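Local coordinates for protein similar to yteR (Bacilus subtilis) (Clostridium acetobutylicum, PDB 4WU0) that probably hydrolyses unsaturated rhamnogalacturonan fragments of pectin, as a family GH105 glycoside hydrolase related to YteR of Bacillus subtilis, at residues A[114-119]-A[156-161]; A[138-143]-A[150-155]; A[194-199]-A[252-257]; A[318-323]-A[333-338]. All coordinates share one frame; numbering follows the deposited sequence.

Contact 1 (A[114-119]-A[156-161])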
# COMPACT_ATOMS: atom_id res chain seq x y z
N GLU A 114 -12.68 5.80 -18.37
CA GLU A 114 -13.60 5.25 -17.37
C GLU A 114 -13.45 5.89 -15.99
O GLU A 114 -13.86 5.31 -14.97
CB GLU A 114 -13.39 3.74 -17.26
CG GLU A 114 -13.61 3.02 -18.57
CD GLU A 114 -13.19 1.58 -18.50
OE1 GLU A 114 -11.97 1.34 -18.30
OE2 GLU A 114 -14.07 0.70 -18.65
N ASN A 115 -12.87 7.08 -15.96
CA ASN A 115 -12.83 7.92 -14.76
C ASN A 115 -11.95 7.43 -13.63
O ASN A 115 -12.16 7.78 -12.46
CB ASN A 115 -14.25 8.23 -14.26
CG ASN A 115 -14.82 9.46 -14.93
OD1 ASN A 115 -14.18 10.51 -14.96
ND2 ASN A 115 -16.01 9.33 -15.53
N VAL A 116 -10.91 6.67 -13.97
CA VAL A 116 -9.91 6.26 -12.99
C VAL A 116 -8.73 7.23 -13.05
O VAL A 116 -8.29 7.61 -14.14
CB VAL A 116 -9.42 4.83 -13.25
CG1 VAL A 116 -8.43 4.39 -12.21
CG2 VAL A 116 -10.62 3.87 -13.33
N PHE A 117 -8.22 7.65 -11.91
CA PHE A 117 -7.03 8.51 -11.89
C PHE A 117 -5.87 7.88 -12.68
O PHE A 117 -5.50 6.72 -12.46
CB PHE A 117 -6.53 8.70 -10.45
CG PHE A 117 -7.51 9.38 -9.51
CD1 PHE A 117 -8.17 10.54 -9.88
CD2 PHE A 117 -7.71 8.87 -8.24
CE1 PHE A 117 -9.05 11.17 -8.98
CE2 PHE A 117 -8.56 9.49 -7.35
CZ PHE A 117 -9.23 10.64 -7.72
N TRP A 118 -5.26 8.66 -13.56
CA TRP A 118 -3.95 8.32 -14.08
C TRP A 118 -2.96 8.18 -12.92
O TRP A 118 -3.00 8.93 -11.94
CB TRP A 118 -3.40 9.44 -14.96
CG TRP A 118 -4.09 9.68 -16.25
CD1 TRP A 118 -5.17 9.00 -16.77
CD2 TRP A 118 -3.72 10.65 -17.23
NE1 TRP A 118 -5.50 9.51 -18.00
CE2 TRP A 118 -4.64 10.54 -18.30
CE3 TRP A 118 -2.72 11.63 -17.29
CZ2 TRP A 118 -4.56 11.34 -19.43
CZ3 TRP A 118 -2.65 12.44 -18.41
CH2 TRP A 118 -3.57 12.30 -19.47
N HIS A 119 -2.05 7.24 -13.04
CA HIS A 119 -1.05 7.05 -12.00
C HIS A 119 -0.22 8.35 -11.76
O HIS A 119 -0.02 8.77 -10.60
CB HIS A 119 -0.13 5.89 -12.36
CG HIS A 119 0.71 5.48 -11.21
ND1 HIS A 119 0.15 5.03 -10.03
CD2 HIS A 119 2.05 5.51 -11.01
CE1 HIS A 119 1.11 4.80 -9.16
NE2 HIS A 119 2.27 5.08 -9.73
N THR A 156 -15.33 3.89 -5.22
CA THR A 156 -15.62 2.48 -5.44
C THR A 156 -15.57 2.13 -6.92
O THR A 156 -15.08 1.07 -7.30
CB THR A 156 -16.97 2.04 -4.82
OG1 THR A 156 -18.04 2.83 -5.33
CG2 THR A 156 -16.91 2.20 -3.31
N HIS A 157 -16.07 3.01 -7.76
CA HIS A 157 -16.01 2.81 -9.22
C HIS A 157 -14.56 2.61 -9.67
O HIS A 157 -14.27 1.77 -10.54
CB HIS A 157 -16.61 4.03 -9.92
CG HIS A 157 -16.59 3.95 -11.41
ND1 HIS A 157 -17.46 3.16 -12.13
CD2 HIS A 157 -15.81 4.58 -12.32
CE1 HIS A 157 -17.23 3.32 -13.42
NE2 HIS A 157 -16.23 4.17 -13.56
N GLN A 158 -13.63 3.33 -9.06
CA GLN A 158 -12.22 3.17 -9.44
C GLN A 158 -11.69 1.78 -9.11
O GLN A 158 -10.97 1.18 -9.91
CB GLN A 158 -11.36 4.25 -8.80
CG GLN A 158 -11.80 5.63 -9.28
CD GLN A 158 -10.71 6.64 -9.21
OE1 GLN A 158 -9.56 6.37 -9.59
NE2 GLN A 158 -11.05 7.84 -8.72
N PHE A 159 -12.07 1.25 -7.96
CA PHE A 159 -11.70 -0.13 -7.63
C PHE A 159 -12.30 -1.14 -8.58
O PHE A 159 -11.63 -2.10 -8.97
CB PHE A 159 -12.13 -0.49 -6.20
CG PHE A 159 -11.20 0.04 -5.16
CD1 PHE A 159 -10.10 -0.69 -4.78
CD2 PHE A 159 -11.41 1.28 -4.59
CE1 PHE A 159 -9.22 -0.21 -3.83
CE2 PHE A 159 -10.53 1.78 -3.64
CZ PHE A 159 -9.44 1.03 -3.26
N ILE A 160 -13.56 -0.94 -8.94
CA ILE A 160 -14.27 -1.88 -9.79
C ILE A 160 -13.71 -1.90 -11.22
O ILE A 160 -13.53 -2.95 -11.81
CB ILE A 160 -15.77 -1.57 -9.79
CG1 ILE A 160 -16.36 -1.94 -8.43
CG2 ILE A 160 -16.51 -2.31 -10.89
CD1 ILE A 160 -17.74 -1.36 -8.13
N ILE A 161 -13.44 -0.73 -11.76
CA ILE A 161 -12.88 -0.62 -13.10
C ILE A 161 -11.45 -1.17 -13.12
O ILE A 161 -11.04 -1.79 -14.09
CB ILE A 161 -12.90 0.84 -13.58
CG1 ILE A 161 -14.33 1.33 -13.76
CG2 ILE A 161 -12.11 1.01 -14.90
CD1 ILE A 161 -15.15 0.56 -14.76
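Gln158 reaches Phe117 because its CG swings to the side of its own backbone N (chi1 -62°) and the chain then runs out extended, whereas the neighbouring His157 takes the other course, with CG opposite its backbone N, and so delivers its ring to the main chain of Glu114. The Gln158 amide serves two purposes. Its oxygen accepts the peptide N-H of Phe117, with Gln158 OE1 3.0 Å from Phe117 N and the bond nearly straight at 164°, although the donor arrives from above the amide plane rather than on a lone pair. Its nitrogen lies over one face of the Phe117 ring near the rim, Gln158 NE2 being 3.3 Å from Phe117 CE2, with ring and amide planes 71° apart. Because Gln158 NE2 also bonds to Asp154, one turn earlier on the helix, both ends of the amide are held and its rotation is fixed. His157 NE2 donates to Glu114 O at 3.0 Å, the oxygen near the ring plane. One turn on from His157, Ile161 CG2 packs 3.6 Å from Val116 CG2 and also touches the carboxylate of Glu114, which is itself hydrogen-bonded to Asn165. The result is a loop after helix 93-108 fastened to helix 152-166 by His157, Gln158 and Ile161, a pattern that suits the (alpha/alpha)6 barrel of this family, where long loops fold over a helical framework.

Contact 2 (A[138-143]-A[150-155])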
# COMPACT_ATOMS: atom_id res chain seq x y z
N PHE A 138 -6.73 7.06 0.07
CA PHE A 138 -6.63 8.30 0.80
C PHE A 138 -7.92 9.10 0.66
O PHE A 138 -8.45 9.65 1.64
CB PHE A 138 -5.48 9.17 0.29
CG PHE A 138 -5.65 10.63 0.63
CD1 PHE A 138 -5.55 11.06 1.94
CD2 PHE A 138 -5.97 11.57 -0.34
CE1 PHE A 138 -5.73 12.42 2.27
CE2 PHE A 138 -6.14 12.91 -0.02
CZ PHE A 138 -6.01 13.33 1.29
N TYR A 139 -8.43 9.16 -0.57
CA TYR A 139 -9.65 9.91 -0.86
C TYR A 139 -10.80 9.36 -0.00
O TYR A 139 -11.56 10.12 0.58
CB TYR A 139 -9.94 9.84 -2.38
CG TYR A 139 -11.05 10.72 -2.89
CD1 TYR A 139 -11.57 11.76 -2.14
CD2 TYR A 139 -11.55 10.53 -4.18
CE1 TYR A 139 -12.58 12.54 -2.63
CE2 TYR A 139 -12.55 11.31 -4.67
CZ TYR A 139 -13.06 12.32 -3.90
OH TYR A 139 -14.08 13.10 -4.41
N ALA A 140 -10.89 8.04 0.14
CA ALA A 140 -11.91 7.45 0.99
C ALA A 140 -11.78 7.88 2.45
O ALA A 140 -12.77 8.22 3.10
CB ALA A 140 -11.88 5.92 0.89
N LYS A 141 -10.56 7.85 2.98
CA LYS A 141 -10.35 8.29 4.35
C LYS A 141 -10.68 9.77 4.50
O LYS A 141 -11.23 10.18 5.51
CB LYS A 141 -8.92 7.97 4.79
CG LYS A 141 -8.67 6.45 4.84
CD LYS A 141 -7.25 6.10 5.16
CE LYS A 141 -7.12 4.59 5.44
NZ LYS A 141 -7.81 4.19 6.70
N TYR A 142 -10.36 10.57 3.49
CA TYR A 142 -10.64 11.99 3.54
C TYR A 142 -12.15 12.21 3.57
O TYR A 142 -12.66 13.01 4.36
CB TYR A 142 -10.03 12.68 2.33
CG TYR A 142 -10.14 14.18 2.38
CD1 TYR A 142 -11.29 14.82 1.96
CD2 TYR A 142 -9.10 14.96 2.86
CE1 TYR A 142 -11.40 16.20 2.02
CE2 TYR A 142 -9.21 16.31 2.91
CZ TYR A 142 -10.36 16.93 2.52
OH TYR A 142 -10.45 18.30 2.59
N VAL A 143 -12.87 11.51 2.70
CA VAL A 143 -14.33 11.69 2.62
C VAL A 143 -15.00 11.29 3.92
O VAL A 143 -15.95 11.94 4.36
CB VAL A 143 -14.92 10.88 1.43
CG1 VAL A 143 -16.45 10.84 1.46
CG2 VAL A 143 -14.39 11.44 0.12
N LYS A 150 -21.52 11.06 -1.12
CA LYS A 150 -21.70 10.73 -2.53
C LYS A 150 -20.36 10.45 -3.22
O LYS A 150 -20.29 9.69 -4.21
CB LYS A 150 -22.42 11.87 -3.25
CG LYS A 150 -22.98 11.48 -4.62
CD LYS A 150 -23.93 10.29 -4.52
CE LYS A 150 -24.68 10.02 -5.81
NZ LYS A 150 -25.44 8.72 -5.71
N GLU A 151 -19.29 11.06 -2.71
CA GLU A 151 -17.97 10.90 -3.32
C GLU A 151 -17.46 9.49 -3.22
O GLU A 151 -16.57 9.08 -3.97
CB GLU A 151 -16.97 11.86 -2.67
CG GLU A 151 -17.30 13.31 -2.96
CD GLU A 151 -16.41 14.28 -2.22
OE1 GLU A 151 -15.26 14.47 -2.65
OE2 GLU A 151 -16.86 14.89 -1.23
N PHE A 152 -17.99 8.71 -2.29
CA PHE A 152 -17.58 7.31 -2.22
C PHE A 152 -17.89 6.56 -3.53
O PHE A 152 -17.21 5.57 -3.84
CB PHE A 152 -18.25 6.59 -1.04
CG PHE A 152 -17.68 6.95 0.31
CD1 PHE A 152 -16.35 6.76 0.59
CD2 PHE A 152 -18.52 7.40 1.33
CE1 PHE A 152 -15.83 7.06 1.84
CE2 PHE A 152 -18.00 7.70 2.59
CZ PHE A 152 -16.65 7.52 2.83
N ASP A 153 -18.91 6.98 -4.26
CA ASP A 153 -19.28 6.31 -5.51
C ASP A 153 -18.14 6.37 -6.52
O ASP A 153 -17.93 5.44 -7.29
CB ASP A 153 -20.50 6.99 -6.17
CG ASP A 153 -21.81 6.80 -5.42
OD1 ASP A 153 -21.83 6.24 -4.30
OD2 ASP A 153 -22.84 7.27 -5.95
N ASP A 154 -17.43 7.49 -6.53
CA ASP A 154 -16.28 7.72 -7.40
C ASP A 154 -15.20 6.73 -7.03
O ASP A 154 -14.69 5.99 -7.88
CB ASP A 154 -15.82 9.17 -7.22
CG ASP A 154 -14.60 9.54 -8.05
OD1 ASP A 154 -14.01 8.68 -8.75
OD2 ASP A 154 -14.23 10.72 -7.98
N ILE A 155 -14.88 6.69 -5.74
CA ILE A 155 -13.84 5.82 -5.21
C ILE A 155 -14.13 4.36 -5.51
O ILE A 155 -13.25 3.63 -6.01
CB ILE A 155 -13.71 6.05 -3.70
CG1 ILE A 155 -13.11 7.45 -3.46
CG2 ILE A 155 -12.87 4.96 -3.01
CD1 ILE A 155 -13.54 8.08 -2.16
O HOH W 1 -15.47 12.74 -6.73
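Val143 and Ile155 supply the bumps here, and the rings of Phe152 and Tyr139 the surfaces that receive them. Val143 CG1 sits over one face of the Phe152 ring, 3.7 Å from its centroid, a CH-pi contact close to the ring normal. In the converse sense, Ile155 CD1 rests on a face of Tyr139, 4.0 Å from that centroid and shifted toward the rim. The same methyl drops into a hollow where Ala140 carries only a methyl group of its own: Ile155 CD1 comes within 3.5 Å of Ala140 N, and Val143 CG2 borders the hollow, 4.1 Å from Ile155 CD1. Phe152 turns its edge to the Ala140 carbonyl, Phe152 CE1 lying 3.5 Å from Ala140 O.

Polar groups finish one rim of this apolar patch. With CG set opposite its backbone N (chi1 -172°), Tyr139 points its ring across to Glu151, where Tyr139 OH donates to Glu151 OE1 over a short 2.5 Å. The carboxylate offers its anti lone pair, and Arg103 meets the same oxygen in a salt bridge, which would help to keep it negatively charged. A water donates both to Tyr139 OH and to Asp154 OD2, joining the two side chains at the ring edge; Asp154 OD2 is also paired with Arg111. Helices 129-146 and 152-166 thus run in roughly opposite directions with interlocked side chains along the seam: helix-helix packing across a short connection, consistent with the (alpha/alpha)6 barrel of this six-hairpin clan.

Contact 3 (A[194-199]-A[252-257])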
# COMPACT_ATOMS: atom_id res chain seq x y z
N SER A 194 0.63 -4.99 -18.35
CA SER A 194 2.04 -5.29 -18.16
C SER A 194 2.23 -6.81 -18.07
O SER A 194 1.25 -7.55 -17.96
CB SER A 194 2.57 -4.58 -16.91
OG SER A 194 1.90 -5.02 -15.74
N PRO A 195 3.48 -7.31 -18.12
CA PRO A 195 3.65 -8.75 -18.30
C PRO A 195 3.45 -9.64 -17.07
O PRO A 195 3.19 -10.85 -17.24
CB PRO A 195 5.11 -8.87 -18.77
CG PRO A 195 5.41 -7.54 -19.36
CD PRO A 195 4.71 -6.58 -18.49
N HIS A 196 3.62 -9.09 -15.87
CA HIS A 196 3.71 -9.91 -14.67
C HIS A 196 2.90 -9.46 -13.48
O HIS A 196 2.54 -8.29 -13.32
CB HIS A 196 5.18 -10.04 -14.23
CG HIS A 196 5.98 -10.93 -15.12
ND1 HIS A 196 5.77 -12.29 -15.18
CD2 HIS A 196 6.94 -10.66 -16.04
CE1 HIS A 196 6.58 -12.82 -16.07
NE2 HIS A 196 7.30 -11.85 -16.61
N PHE A 197 2.66 -10.44 -12.62
CA PHE A 197 2.05 -10.22 -11.31
C PHE A 197 3.16 -9.96 -10.30
O PHE A 197 3.90 -10.85 -9.91
CB PHE A 197 1.23 -11.44 -10.89
CG PHE A 197 0.27 -11.92 -11.93
CD1 PHE A 197 -0.76 -11.11 -12.39
CD2 PHE A 197 0.39 -13.21 -12.43
CE1 PHE A 197 -1.63 -11.59 -13.36
CE2 PHE A 197 -0.46 -13.69 -13.40
CZ PHE A 197 -1.48 -12.88 -13.86
N TRP A 198 3.27 -8.70 -9.91
CA TRP A 198 4.27 -8.25 -8.95
C TRP A 198 3.69 -8.30 -7.56
O TRP A 198 2.59 -7.80 -7.32
CB TRP A 198 4.71 -6.83 -9.30
CG TRP A 198 5.77 -6.28 -8.41
CD1 TRP A 198 6.82 -6.94 -7.86
CD2 TRP A 198 5.88 -4.92 -7.95
NE1 TRP A 198 7.58 -6.08 -7.10
CE2 TRP A 198 7.01 -4.84 -7.14
CE3 TRP A 198 5.11 -3.77 -8.14
CZ2 TRP A 198 7.41 -3.65 -6.52
CZ3 TRP A 198 5.50 -2.61 -7.54
CH2 TRP A 198 6.64 -2.55 -6.74
N GLY A 199 4.42 -8.92 -6.64
CA GLY A 199 3.96 -9.09 -5.27
C GLY A 199 3.48 -7.82 -4.61
O GLY A 199 2.37 -7.75 -4.07
N LEU A 252 4.81 -13.29 -8.54
CA LEU A 252 3.98 -14.13 -7.67
C LEU A 252 3.79 -15.57 -8.11
O LEU A 252 3.77 -16.48 -7.27
CB LEU A 252 2.60 -13.49 -7.51
CG LEU A 252 2.56 -12.28 -6.59
CD1 LEU A 252 1.27 -11.45 -6.78
CD2 LEU A 252 2.70 -12.69 -5.15
N ASP A 253 3.59 -15.76 -9.41
CA ASP A 253 3.23 -17.06 -9.95
C ASP A 253 4.40 -17.82 -10.56
O ASP A 253 4.18 -18.86 -11.17
CB ASP A 253 2.13 -16.90 -11.01
CG ASP A 253 2.59 -16.09 -12.21
OD1 ASP A 253 3.47 -15.23 -12.03
OD2 ASP A 253 2.03 -16.29 -13.33
N GLU A 254 5.62 -17.32 -10.39
CA GLU A 254 6.79 -17.92 -11.02
C GLU A 254 7.81 -18.38 -9.99
O GLU A 254 9.02 -18.21 -10.17
CB GLU A 254 7.44 -16.91 -11.98
CG GLU A 254 6.48 -16.46 -13.08
CD GLU A 254 6.89 -16.86 -14.47
OE1 GLU A 254 7.72 -17.77 -14.63
OE2 GLU A 254 6.35 -16.24 -15.42
N GLY A 255 7.33 -18.96 -8.89
CA GLY A 255 8.21 -19.32 -7.78
C GLY A 255 9.35 -20.28 -8.10
O GLY A 255 10.37 -20.28 -7.42
N GLU A 256 9.18 -21.10 -9.13
CA GLU A 256 10.19 -22.10 -9.50
C GLU A 256 11.29 -21.53 -10.40
O GLU A 256 12.23 -22.22 -10.74
CB GLU A 256 9.55 -23.28 -10.22
CG GLU A 256 8.87 -24.29 -9.32
CD GLU A 256 8.54 -25.58 -10.06
OE1 GLU A 256 9.31 -26.57 -9.92
OE2 GLU A 256 7.54 -25.61 -10.80
N ARG A 257 11.16 -20.26 -10.79
CA ARG A 257 12.05 -19.69 -11.80
C ARG A 257 13.29 -19.06 -11.17
O ARG A 257 13.19 -18.25 -10.25
CB ARG A 257 11.27 -18.67 -12.62
CG ARG A 257 12.01 -18.14 -13.79
CD ARG A 257 11.02 -17.47 -14.73
NE ARG A 257 11.71 -16.85 -15.85
CZ ARG A 257 11.09 -16.13 -16.78
NH1 ARG A 257 11.78 -15.59 -17.76
NH2 ARG A 257 9.79 -15.94 -16.70
O HOH W 2 3.51 -13.06 -13.68
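Leu252 N donates to Phe197 O across the two loops in a nearly straight bond, 2.9 Å between the atoms and 169° at the hydrogen, approached almost along the C=O axis. The backbones come closest just past it, at Gly199 and Leu252, with 5.6 Å between their CA atoms. Segment 194-199 has Trp198 at the N-cap position of a helix, while 252-257 ends in a type I turn from Glu254 to Arg257. The leucine sets its branch point against bare backbone, Leu252 CG 3.7 Å from Gly199 CA, with both methyls close by. Its CB and CD1 also graze Phe197 CB. Asp253 meets the ring of Phe197 at the edge; with CG between backbone N and carbonyl carbon (chi1 63°), its carboxylate is turned steeply to the ring, Asp253 OD2 3.6 Å from Phe197 CE2. Asp253 OD1 accepts from a water 2.7 Å away, which also accepts the N-H of Phe197 and lies 2.8 Å from His196 ND1. One water molecule therefore ties three groups from both loops together. Glu254 OE2 lies near the plane of the His196 ring, 3.5 Å from His196 CE1, and Glu254 OE1 makes a weak salt bridge to Arg257, whose guanidinium also makes a cation-pi contact with Phe332. In the fold, the contact joins the loop leading into helix 199-215 to the one between helices 223-240 and 264-279: Leu252 rests on Leu237 of helix 223-240, and His196 touches helix 332-337.

Contact 4 (A[318-323]-A[333-338])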
# COMPACT_ATOMS: atom_id res chain seq x y z
N TYR A 318 13.39 -2.69 -3.40
CA TYR A 318 13.50 -1.26 -3.11
C TYR A 318 12.49 -0.42 -3.93
O TYR A 318 11.89 0.53 -3.40
CB TYR A 318 14.93 -0.77 -3.34
CG TYR A 318 15.09 0.73 -3.19
CD1 TYR A 318 14.79 1.37 -1.98
CD2 TYR A 318 15.51 1.51 -4.25
CE1 TYR A 318 14.92 2.74 -1.86
CE2 TYR A 318 15.65 2.87 -4.13
CZ TYR A 318 15.35 3.48 -2.93
OH TYR A 318 15.49 4.85 -2.82
N VAL A 319 12.36 -0.74 -5.20
CA VAL A 319 11.56 0.03 -6.15
C VAL A 319 11.28 -0.83 -7.37
O VAL A 319 12.11 -1.63 -7.78
CB VAL A 319 12.28 1.34 -6.57
CG1 VAL A 319 13.58 1.04 -7.32
CG2 VAL A 319 11.36 2.24 -7.41
N ALA A 320 10.10 -0.67 -7.94
CA ALA A 320 9.80 -1.20 -9.26
C ALA A 320 8.74 -0.30 -9.89
O ALA A 320 7.94 0.33 -9.18
CB ALA A 320 9.31 -2.61 -9.21
N GLY A 321 8.76 -0.25 -11.21
CA GLY A 321 7.77 0.48 -11.97
C GLY A 321 7.90 0.15 -13.44
O GLY A 321 8.68 -0.71 -13.82
N LEU A 322 7.11 0.83 -14.27
CA LEU A 322 7.07 0.57 -15.69
C LEU A 322 7.42 1.84 -16.46
O LEU A 322 7.14 2.96 -16.01
CB LEU A 322 5.69 0.04 -16.09
CG LEU A 322 5.50 -1.33 -15.42
CD1 LEU A 322 4.07 -1.70 -15.22
CD2 LEU A 322 6.21 -2.40 -16.25
N GLY A 323 8.01 1.67 -17.63
CA GLY A 323 8.35 2.78 -18.49
C GLY A 323 9.27 3.76 -17.80
O GLY A 323 10.19 3.35 -17.10
N ALA A 333 13.10 -10.47 -16.07
CA ALA A 333 14.46 -9.97 -15.83
C ALA A 333 14.42 -8.58 -15.21
O ALA A 333 15.18 -8.30 -14.28
CB ALA A 333 15.28 -9.99 -17.12
N TYR A 334 13.52 -7.72 -15.68
CA TYR A 334 13.36 -6.40 -15.11
C TYR A 334 13.01 -6.48 -13.61
O TYR A 334 13.62 -5.79 -12.80
CB TYR A 334 12.32 -5.52 -15.86
CG TYR A 334 11.99 -4.37 -14.97
CD1 TYR A 334 12.93 -3.36 -14.73
CD2 TYR A 334 10.80 -4.36 -14.24
CE1 TYR A 334 12.69 -2.37 -13.81
CE2 TYR A 334 10.55 -3.36 -13.31
CZ TYR A 334 11.50 -2.39 -13.09
OH TYR A 334 11.24 -1.43 -12.15
N TYR A 335 12.02 -7.30 -13.24
CA TYR A 335 11.60 -7.32 -11.83
C TYR A 335 12.70 -7.87 -10.93
O TYR A 335 12.81 -7.47 -9.79
CB TYR A 335 10.29 -8.09 -11.63
CG TYR A 335 9.08 -7.29 -12.03
CD1 TYR A 335 8.59 -6.28 -11.20
CD2 TYR A 335 8.43 -7.50 -13.24
CE1 TYR A 335 7.48 -5.54 -11.55
CE2 TYR A 335 7.34 -6.76 -13.60
CZ TYR A 335 6.86 -5.77 -12.76
OH TYR A 335 5.76 -5.01 -13.11
N ILE A 336 13.50 -8.79 -11.44
CA ILE A 336 14.60 -9.35 -10.66
C ILE A 336 15.78 -8.37 -10.59
O ILE A 336 16.63 -8.46 -9.69
CB ILE A 336 15.01 -10.71 -11.27
CG1 ILE A 336 13.81 -11.66 -11.28
CG2 ILE A 336 16.19 -11.33 -10.55
CD1 ILE A 336 13.04 -11.72 -9.99
N SER A 337 15.83 -7.42 -11.53
CA SER A 337 16.98 -6.51 -11.61
C SER A 337 16.98 -5.44 -10.51
O SER A 337 18.03 -4.82 -10.25
CB SER A 337 17.04 -5.80 -12.97
OG SER A 337 16.08 -4.75 -13.03
N GLU A 338 15.83 -5.18 -9.89
CA GLU A 338 15.76 -4.07 -8.95
C GLU A 338 16.38 -4.46 -7.60
O GLU A 338 16.45 -5.65 -7.27
CB GLU A 338 14.32 -3.58 -8.77
CG GLU A 338 13.69 -2.91 -10.02
CD GLU A 338 14.17 -1.49 -10.28
OE1 GLU A 338 15.26 -1.11 -9.79
OE2 GLU A 338 13.47 -0.74 -11.00
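The Tyr334 ring is approached obliquely from the loop by Gly321 O and Ala320 CB, and the ring of Tyr335 beside it meets the same methyl obliquely, Tyr335 CE1 lying 4.2 Å from Ala320 CB; over the centre of one Tyr335 face stands CD2 of Tyr334. What fixes the first ring is its hydroxyl. Tyr334 CG is opposite the backbone N (chi1 164°), which carries OH to the loop, where Tyr334 OH accepts the N-H of Gly321 at 2.9 Å from Gly321 N, with 160° at the hydrogen. Tyr334 OH also donates to the anti lone pair of Glu338 OE2 at 2.6 Å, a short bond linking Tyr334 to a residue four positions later, just past the helix. Bent at chi2, Glu338 folds over the carbonyl of Val319, Glu338 CG only 3.0 Å from Val319 O. That carbonyl is buried here without a hydrogen-bond partner, a tight spot that the apolar CH2 groups fill. Tyr335 OH turns elsewhere, to His176, passing the tip of Leu322. Spatially, segment 318-323 leaves strand 311-317 and packs against helix 332-337, whose chain continues into strand 340-341, the antiparallel neighbour of 311-317.

The four contacts form two pairs within one helical domain. Contacts 1 and 2 have centres about 12 Å apart and share helix 152-166; contact 2 is nested along the chain inside the loop closed by contact 1, and Phe117 meets Tyr139 where they touch. Contacts 3 and 4, also about 12 Å apart between centres, come later in the sequence, one after the other, and meet through Trp198, which packs on Ala320 and Tyr335. Contacts 2 and 3 lie about 31 Å apart between centres, on opposite sides of the chain's centre. A helix pair and a loop packed on helix 152-166 thus make up one flank, while loop contacts tie together the other, linking helix 199-215 with the small sheet containing strand 311-317.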